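Local coordinates for protein putative glutathione S-transferase (Sinorhizobium meliloti, PDB 4MDC) that probably transfers glutathione to electrophilic substrates, as glutathione S-transferases do, and is a homodimer, at residues L106-I117 with R181-G192. Sequence-based numbering, arbitrary orientation. Where two conformers were deposited one is given.
Sequences LLAEDPFQRAEI and RPWLAGDRISYG
Ile117 sits between Ala185, Ser190 and Tyr191 at the apolar centre. Its CG2 branch, anti to the backbone N, meets Tyr191 CB at 3.6 Å. Its CG1 branch packs on Ala185 CB at 3.7 Å, and both branches border Ser190 OG. Leu106 crosses the Tyr191 side chain at about a right angle, with Leu106 CB 3.6 Å from Tyr191 CD1. Leu106 also lies alongside Ile189.

Tyr191 N donates to Leu106 O at 2.9 Å, and that oxygen also lies over one face of the Tyr191 ring. Ser190 is the N-cap of helix 191-205; its OG accepts a weak bond from Gly192 N. Tyr191 OH bonds Ser90 O.

Farther out, in one of its two conformers, the bent chain of Gln113 brings NE2 to Ala185 O at 3.1 Å. The donor stands above the carbonyl plane, 62° out of it.

At the edge, the extended Arg181 side chain comes from the opposite direction to Glu116. Arg181 NH1 meets Glu116 OE2 on its anti side at 2.9 Å, in a nearly straight hydrogen bond that is part of a salt bridge. The oxygen lies in the guanidinium plane, but the two flat groups are turned 66° apart. NH1 also donates to Leu184 O, and a water accepts from NH2 and gives a weak bond to Glu116 OE1. A leucine in place of Arg181 would probably leave Leu184 O without this donor and Glu116 with one positive partner fewer, Arg119 remaining.

The contact joins the turn before helix 191-205, and that helix's start, to the loop into helix 111-145 and its first turns, within the helical GST domain. Apolar side chains give a buried seat, one backbone bond ties the chains, and the paired charges with their water are consistent with a hydrated margin.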
ATOM      1  N   LEU B 106     -14.018  14.202   3.141  1.00 19.53           N
ATOM      2  CA  LEU B 106     -13.374  13.194   3.972  1.00 20.24           C
ATOM      3  C   LEU B 106     -11.812  13.188   3.931  1.00 21.07           C
ATOM      4  O   LEU B 106     -11.170  12.486   4.714  1.00 20.75           O
ATOM      5  CB  LEU B 106     -13.893  11.841   3.583  1.00 20.12           C
ATOM      6  CG  LEU B 106     -15.372  11.649   3.893  1.00 20.90           C
ATOM      7  CD1 LEU B 106     -15.878  10.481   3.097  1.00 20.65           C
ATOM      8  CD2 LEU B 106     -15.562  11.468   5.397  1.00 21.51           C
ATOM      9  N   LEU B 107     -11.237  13.928   2.959  0.50 21.43           N
ATOM     10  CA  LEU B 107      -9.788  14.168   2.839  0.50 21.58           C
ATOM     11  C   LEU B 107      -9.471  15.670   2.817  0.50 23.56           C
ATOM     12  O   LEU B 107      -9.797  16.363   1.855  0.50 24.21           O
ATOM     13  CB  LEU B 107      -9.250  13.652   1.505  0.50 21.03           C
ATOM     14  CG  LEU B 107      -7.715  13.565   1.361  0.50 20.30           C
ATOM     15  CD1 LEU B 107      -7.053  12.665   2.397  0.50 19.86           C
ATOM     16  CD2 LEU B 107      -7.381  13.050  -0.032  0.50 20.46           C
ATOM     17  N   ALA B 108      -8.789  16.151   3.842  0.50 25.08           N
ATOM     18  CA  ALA B 108      -8.505  17.569   3.965  0.50 25.97           C
ATOM     19  C   ALA B 108      -7.774  18.296   2.798  0.50 27.30           C
ATOM     20  O   ALA B 108      -7.371  17.689   1.808  0.50 28.93           O
ATOM     21  CB  ALA B 108      -7.745  17.744   5.254  0.50 26.31           C
ATOM     22  N   GLU B 109      -7.667  19.615   2.910  1.00 28.10           N
ATOM     23  CA  GLU B 109      -6.907  20.433   1.953  1.00 30.40           C
ATOM     24  C   GLU B 109      -5.415  20.558   2.359  1.00 29.10           C
ATOM     25  O   GLU B 109      -4.533  20.407   1.528  1.00 28.30           O
ATOM     26  CB  GLU B 109      -7.582  21.791   1.846  1.00 32.75           C
ATOM     27  CG  GLU B 109      -6.960  22.751   0.841  1.00 37.41           C
ATOM     28  CD  GLU B 109      -7.339  22.469  -0.594  1.00 42.31           C
ATOM     29  OE1 GLU B 109      -8.105  21.508  -0.859  1.00 44.03           O
ATOM     30  OE2 GLU B 109      -6.841  23.201  -1.475  1.00 53.25           O
ATOM     31  N   ASP B 110      -5.159  20.764   3.645  1.00 27.79           N
ATOM     32  CA  ASP B 110      -3.811  20.963   4.161  1.00 27.31           C
ATOM     33  C   ASP B 110      -2.914  19.718   3.966  1.00 24.89           C
ATOM     34  O   ASP B 110      -3.328  18.623   4.346  1.00 20.55           O
ATOM     35  CB  ASP B 110      -3.893  21.282   5.646  1.00 29.79           C
ATOM     36  CG  ASP B 110      -2.552  21.429   6.268  1.00 32.98           C
ATOM     37  OD1 ASP B 110      -1.943  22.501   6.113  1.00 34.34           O
ATOM     38  OD2 ASP B 110      -2.037  20.446   6.843  1.00 34.70           O
ATOM     39  N   PRO B 111      -1.700  19.884   3.402  1.00 24.05           N
ATOM     40  CA  PRO B 111      -0.862  18.712   3.115  1.00 23.53           C
ATOM     41  C   PRO B 111      -0.520  17.858   4.327  1.00 22.21           C
ATOM     42  O   PRO B 111      -0.509  16.607   4.199  1.00 19.75           O
ATOM     43  CB  PRO B 111       0.354  19.289   2.456  1.00 25.43           C
ATOM     44  CG  PRO B 111      -0.152  20.536   1.768  1.00 26.48           C
ATOM     45  CD  PRO B 111      -1.215  21.085   2.691  1.00 26.83           C
ATOM     46  N   PHE B 112      -0.290  18.467   5.478  1.00 22.16           N
ATOM     47  CA  PHE B 112       0.028  17.670   6.667  1.00 22.37           C
ATOM     48  C   PHE B 112      -1.187  16.912   7.200  1.00 21.18           C
ATOM     49  O   PHE B 112      -1.039  15.790   7.640  1.00 21.90           O
ATOM     50  CB  PHE B 112       0.782  18.477   7.751  1.00 23.65           C
ATOM     51  CG  PHE B 112       2.234  18.738   7.389  1.00 25.25           C
ATOM     52  CD1 PHE B 112       3.192  17.745   7.536  1.00 24.77           C
ATOM     53  CD2 PHE B 112       2.621  19.963   6.878  1.00 26.71           C
ATOM     54  CE1 PHE B 112       4.492  17.958   7.152  1.00 27.02           C
ATOM     55  CE2 PHE B 112       3.964  20.213   6.542  1.00 27.82           C
ATOM     56  CZ  PHE B 112       4.891  19.205   6.682  1.00 27.58           C
ATOM     57  N   GLN B 113      -2.367  17.516   7.150  1.00 20.15           N
ATOM     58  CA  GLN B 113      -3.582  16.807   7.549  0.50 20.61           C
ATOM     59  C   GLN B 113      -3.866  15.678   6.567  1.00 19.55           C
ATOM     60  O   GLN B 113      -4.239  14.566   6.975  1.00 19.88           O
ATOM     61  CB  GLN B 113      -4.734  17.796   7.630  0.50 21.19           C
ATOM     62  CG  GLN B 113      -6.034  17.215   8.161  0.50 21.27           C
ATOM     63  CD  GLN B 113      -5.910  16.614   9.541  0.50 21.95           C
ATOM     64  OE1 GLN B 113      -4.957  16.885  10.279  0.50 23.48           O
ATOM     65  NE2 GLN B 113      -6.863  15.755   9.892  0.50 21.17           N
ATOM     66  N   ARG B 114      -3.686  15.939   5.274  1.00 19.09           N
ATOM     67  CA  ARG B 114      -3.851  14.871   4.273  1.00 19.86           C
ATOM     68  C   ARG B 114      -2.903  13.703   4.567  1.00 18.92           C
ATOM     69  O   ARG B 114      -3.314  12.556   4.440  1.00 17.37           O
ATOM     70  CB  ARG B 114      -3.588  15.402   2.865  1.00 21.01           C
ATOM     71  CG  ARG B 114      -4.688  16.305   2.363  1.00 24.60           C
ATOM     72  CD  ARG B 114      -4.230  17.200   1.210  1.00 28.31           C
ATOM     73  NE  ARG B 114      -4.140  16.589  -0.101  1.00 29.42           N
ATOM     74  CZ  ARG B 114      -5.168  16.368  -0.931  1.00 31.47           C
ATOM     75  NH1 ARG B 114      -6.423  16.630  -0.595  1.00 33.38           N
ATOM     76  NH2 ARG B 114      -4.927  15.842  -2.111  1.00 33.38           N
ATOM     77  N   ALA B 115      -1.607  14.034   4.830  1.00 18.73           N
ATOM     78  CA  ALA B 115      -0.594  13.024   5.167  1.00 19.08           C
ATOM     79  C   ALA B 115      -1.039  12.151   6.366  1.00 19.62           C
ATOM     80  O   ALA B 115      -0.897  10.920   6.350  1.00 18.30           O
ATOM     81  CB  ALA B 115       0.746  13.638   5.450  1.00 20.27           C
ATOM     82  N   GLU B 116      -1.610  12.771   7.384  1.00 19.65           N
ATOM     83  CA  GLU B 116      -2.082  11.997   8.556  1.00 19.33           C
ATOM     84  C   GLU B 116      -3.306  11.126   8.278  1.00 18.85           C
ATOM     85  O   GLU B 116      -3.352  10.001   8.739  1.00 18.51           O
ATOM     86  CB  GLU B 116      -2.362  12.954   9.726  1.00 20.12           C
ATOM     87  CG  GLU B 116      -2.860  12.290  11.002  1.00 20.11           C
ATOM     88  CD  GLU B 116      -1.888  11.310  11.638  1.00 20.91           C
ATOM     89  OE1 GLU B 116      -0.691  11.219  11.279  1.00 20.85           O
ATOM     90  OE2 GLU B 116      -2.325  10.557  12.548  1.00 22.80           O
ATOM     91  N   ILE B 117      -4.239  11.620   7.476  1.00 17.40           N
ATOM     92  CA  ILE B 117      -5.406  10.829   7.042  1.00 16.21           C
ATOM     93  C   ILE B 117      -4.933   9.613   6.244  1.00 15.31           C
ATOM     94  O   ILE B 117      -5.302   8.471   6.548  1.00 13.74           O
ATOM     95  CB  ILE B 117      -6.385  11.695   6.245  1.00 16.51           C
ATOM     96  CG1 ILE B 117      -6.964  12.747   7.168  1.00 17.59           C
ATOM     97  CG2 ILE B 117      -7.494  10.830   5.613  1.00 16.87           C
ATOM     98  CD1 ILE B 117      -7.655  13.887   6.444  1.00 17.70           C
ATOM     99  N   ARG B 181      -8.051  12.171  20.495  1.00 22.68           N
ATOM    100  CA  ARG B 181      -8.510  13.067  19.435  1.00 24.04           C
ATOM    101  C   ARG B 181     -10.025  12.916  19.224  1.00 22.36           C
ATOM    102  O   ARG B 181     -10.589  11.841  19.534  1.00 22.62           O
ATOM    103  CB  ARG B 181      -7.824  12.736  18.104  1.00 25.58           C
ATOM    104  CG  ARG B 181      -6.325  12.603  18.165  1.00 27.39           C
ATOM    105  CD  ARG B 181      -5.756  11.886  16.963  1.00 29.11           C
ATOM    106  NE  ARG B 181      -4.275  11.929  16.940  1.00 29.86           N
ATOM    107  CZ  ARG B 181      -3.504  11.581  15.899  1.00 29.27           C
ATOM    108  NH1 ARG B 181      -4.037  11.174  14.756  1.00 26.57           N
ATOM    109  NH2 ARG B 181      -2.176  11.677  15.999  1.00 31.11           N
ATOM    110  N   PRO B 182     -10.677  13.909  18.628  1.00 22.64           N
ATOM    111  CA  PRO B 182     -12.119  13.787  18.421  1.00 22.75           C
ATOM    112  C   PRO B 182     -12.485  12.738  17.382  1.00 21.50           C
ATOM    113  O   PRO B 182     -13.507  12.054  17.543  1.00 21.84           O
ATOM    114  CB  PRO B 182     -12.595  15.182  17.978  1.00 23.86           C
ATOM    115  CG  PRO B 182     -11.458  16.094  18.280  1.00 25.05           C
ATOM    116  CD  PRO B 182     -10.191  15.276  18.383  1.00 23.80           C
ATOM    117  N   TRP B 183     -11.673  12.630  16.332  1.00 20.88           N
ATOM    118  CA  TRP B 183     -11.788  11.555  15.321  1.00 20.32           C
ATOM    119  C   TRP B 183     -10.333  11.038  15.108  1.00 19.71           C
ATOM    120  O   TRP B 183      -9.396  11.668  15.623  1.00 19.83           O
ATOM    121  CB  TRP B 183     -12.365  12.094  14.027  1.00 20.53           C
ATOM    122  CG  TRP B 183     -13.741  12.654  14.168  1.00 21.85           C
ATOM    123  CD1 TRP B 183     -14.064  13.945  14.534  1.00 23.80           C
ATOM    124  CD2 TRP B 183     -14.978  11.945  14.011  1.00 22.76           C
ATOM    125  NE1 TRP B 183     -15.434  14.069  14.572  1.00 24.79           N
ATOM    126  CE2 TRP B 183     -16.015  12.852  14.265  1.00 24.24           C
ATOM    127  CE3 TRP B 183     -15.306  10.631  13.654  1.00 22.50           C
ATOM    128  CZ2 TRP B 183     -17.383  12.477  14.162  1.00 24.98           C
ATOM    129  CZ3 TRP B 183     -16.655  10.255  13.574  1.00 22.86           C
ATOM    130  CH2 TRP B 183     -17.676  11.173  13.834  1.00 23.29           C
ATOM    131  N   LEU B 184     -10.121   9.952  14.374  1.00 17.53           N
ATOM    132  CA  LEU B 184      -8.795   9.302  14.402  1.00 17.04           C
ATOM    133  C   LEU B 184      -7.654  10.172  13.868  1.00 18.43           C
ATOM    134  O   LEU B 184      -6.606  10.146  14.457  1.00 18.49           O
ATOM    135  CB  LEU B 184      -8.765   7.978  13.708  1.00 17.40           C
ATOM    136  CG  LEU B 184      -9.703   6.879  14.211  1.00 15.94           C
ATOM    137  CD1 LEU B 184      -9.370   5.552  13.529  1.00 15.80           C
ATOM    138  CD2 LEU B 184      -9.775   6.748  15.738  1.00 16.95           C
ATOM    139  N   ALA B 185      -7.947  11.002  12.886  1.00 18.91           N
ATOM    140  CA  ALA B 185      -6.941  11.882  12.273  1.00 21.25           C
ATOM    141  C   ALA B 185      -6.910  13.267  12.812  1.00 23.33           C
ATOM    142  O   ALA B 185      -6.077  14.097  12.368  1.00 25.07           O
ATOM    143  CB  ALA B 185      -7.165  11.979  10.779  1.00 21.49           C
ATOM    144  N   GLY B 186      -7.790  13.591  13.750  1.00 23.85           N
ATOM    145  CA  GLY B 186      -7.894  14.954  14.212  1.00 25.42           C
ATOM    146  C   GLY B 186      -9.324  15.419  14.431  1.00 26.14           C
ATOM    147  O   GLY B 186     -10.166  14.678  14.987  1.00 23.94           O
ATOM    148  N   ASP B 187      -9.600  16.642  13.984  1.00 25.77           N
ATOM    149  CA  ASP B 187     -10.784  17.344  14.428  1.00 27.32           C
ATOM    150  C   ASP B 187     -12.077  17.050  13.623  1.00 27.20           C
ATOM    151  O   ASP B 187     -13.146  17.444  14.034  1.00 26.98           O
ATOM    152  CB  ASP B 187     -10.474  18.844  14.534  1.00 30.69           C
ATOM    153  CG  ASP B 187      -9.434  19.147  15.627  1.00 32.22           C
ATOM    154  OD1 ASP B 187      -9.083  18.268  16.470  1.00 32.66           O
ATOM    155  OD2 ASP B 187      -9.010  20.315  15.712  1.00 36.05           O
ATOM    156  N   ARG B 188     -11.999  16.298  12.527  1.00 26.39           N
ATOM    157  CA  ARG B 188     -13.236  15.853  11.810  1.00 27.51           C
ATOM    158  C   ARG B 188     -13.133  14.461  11.262  1.00 23.98           C
ATOM    159  O   ARG B 188     -12.029  13.898  11.121  1.00 23.35           O
ATOM    160  CB  ARG B 188     -13.668  16.789  10.696  1.00 32.24           C
ATOM    161  CG  ARG B 188     -12.520  17.204   9.855  1.00 36.14           C
ATOM    162  CD  ARG B 188     -12.933  18.306   8.866  1.00 42.73           C
ATOM    163  NE  ARG B 188     -12.349  17.947   7.571  1.00 47.15           N
ATOM    164  CZ  ARG B 188     -12.293  18.737   6.498  1.00 49.51           C
ATOM    165  NH1 ARG B 188     -12.748  19.986   6.537  1.00 51.44           N
ATOM    166  NH2 ARG B 188     -11.757  18.250   5.385  1.00 49.42           N
ATOM    167  N   ILE B 189     -14.287  13.872  10.964  1.00 21.79           N
ATOM    168  CA  ILE B 189     -14.315  12.550  10.373  1.00 20.08           C
ATOM    169  C   ILE B 189     -13.531  12.579   9.034  1.00 18.94           C
ATOM    170  O   ILE B 189     -13.534  13.583   8.275  1.00 20.08           O
ATOM    171  CB  ILE B 189     -15.747  12.038  10.143  1.00 20.35           C
ATOM    172  CG1 ILE B 189     -15.722  10.536   9.808  1.00 21.00           C
ATOM    173  CG2 ILE B 189     -16.522  12.827   9.081  1.00 20.76           C
ATOM    174  CD1 ILE B 189     -17.097   9.889   9.676  1.00 22.19           C
ATOM    175  N   SER B 190     -12.809  11.521   8.785  1.00 17.39           N
ATOM    176  CA  SER B 190     -12.016  11.409   7.566  1.00 16.82           C
ATOM    177  C   SER B 190     -11.969   9.963   7.054  1.00 16.30           C
ATOM    178  O   SER B 190     -12.452   9.048   7.686  1.00 14.95           O
ATOM    179  CB  SER B 190     -10.587  11.874   7.887  1.00 17.51           C
ATOM    180  OG  SER B 190      -9.875  10.902   8.670  1.00 16.47           O
ATOM    181  N   TYR B 191     -11.279   9.800   5.917  1.00 15.93           N
ATOM    182  CA  TYR B 191     -10.953   8.446   5.464  1.00 15.15           C
ATOM    183  C   TYR B 191     -10.329   7.567   6.552  1.00 14.45           C
ATOM    184  O   TYR B 191     -10.442   6.339   6.497  1.00 14.91           O
ATOM    185  CB  TYR B 191      -9.965   8.548   4.271  1.00 15.00           C
ATOM    186  CG  TYR B 191     -10.502   8.973   2.925  1.00 15.41           C
ATOM    187  CD1 TYR B 191     -11.831   9.086   2.641  1.00 14.70           C
ATOM    188  CD2 TYR B 191      -9.597   9.368   1.903  1.00 15.66           C
ATOM    189  CE1 TYR B 191     -12.263   9.498   1.399  1.00 15.42           C
ATOM    190  CE2 TYR B 191     -10.019   9.764   0.659  1.00 16.29           C
ATOM    191  CZ  TYR B 191     -11.406   9.805   0.395  1.00 16.23           C
ATOM    192  OH  TYR B 191     -11.851  10.214  -0.859  1.00 17.68           O
ATOM    193  N   GLY B 192      -9.502   8.149   7.436  1.00 15.11           N
ATOM    194  CA  GLY B 192      -8.879   7.387   8.527  1.00 15.00           C
ATOM    195  C   GLY B 192      -9.907   6.621   9.371  1.00 14.01           C
ATOM    196  O   GLY B 192      -9.727   5.445   9.683  1.00 14.61           O
TER
HETATM  197  O   HOH W   1       0.249  11.625  14.146  1.00 36.04           O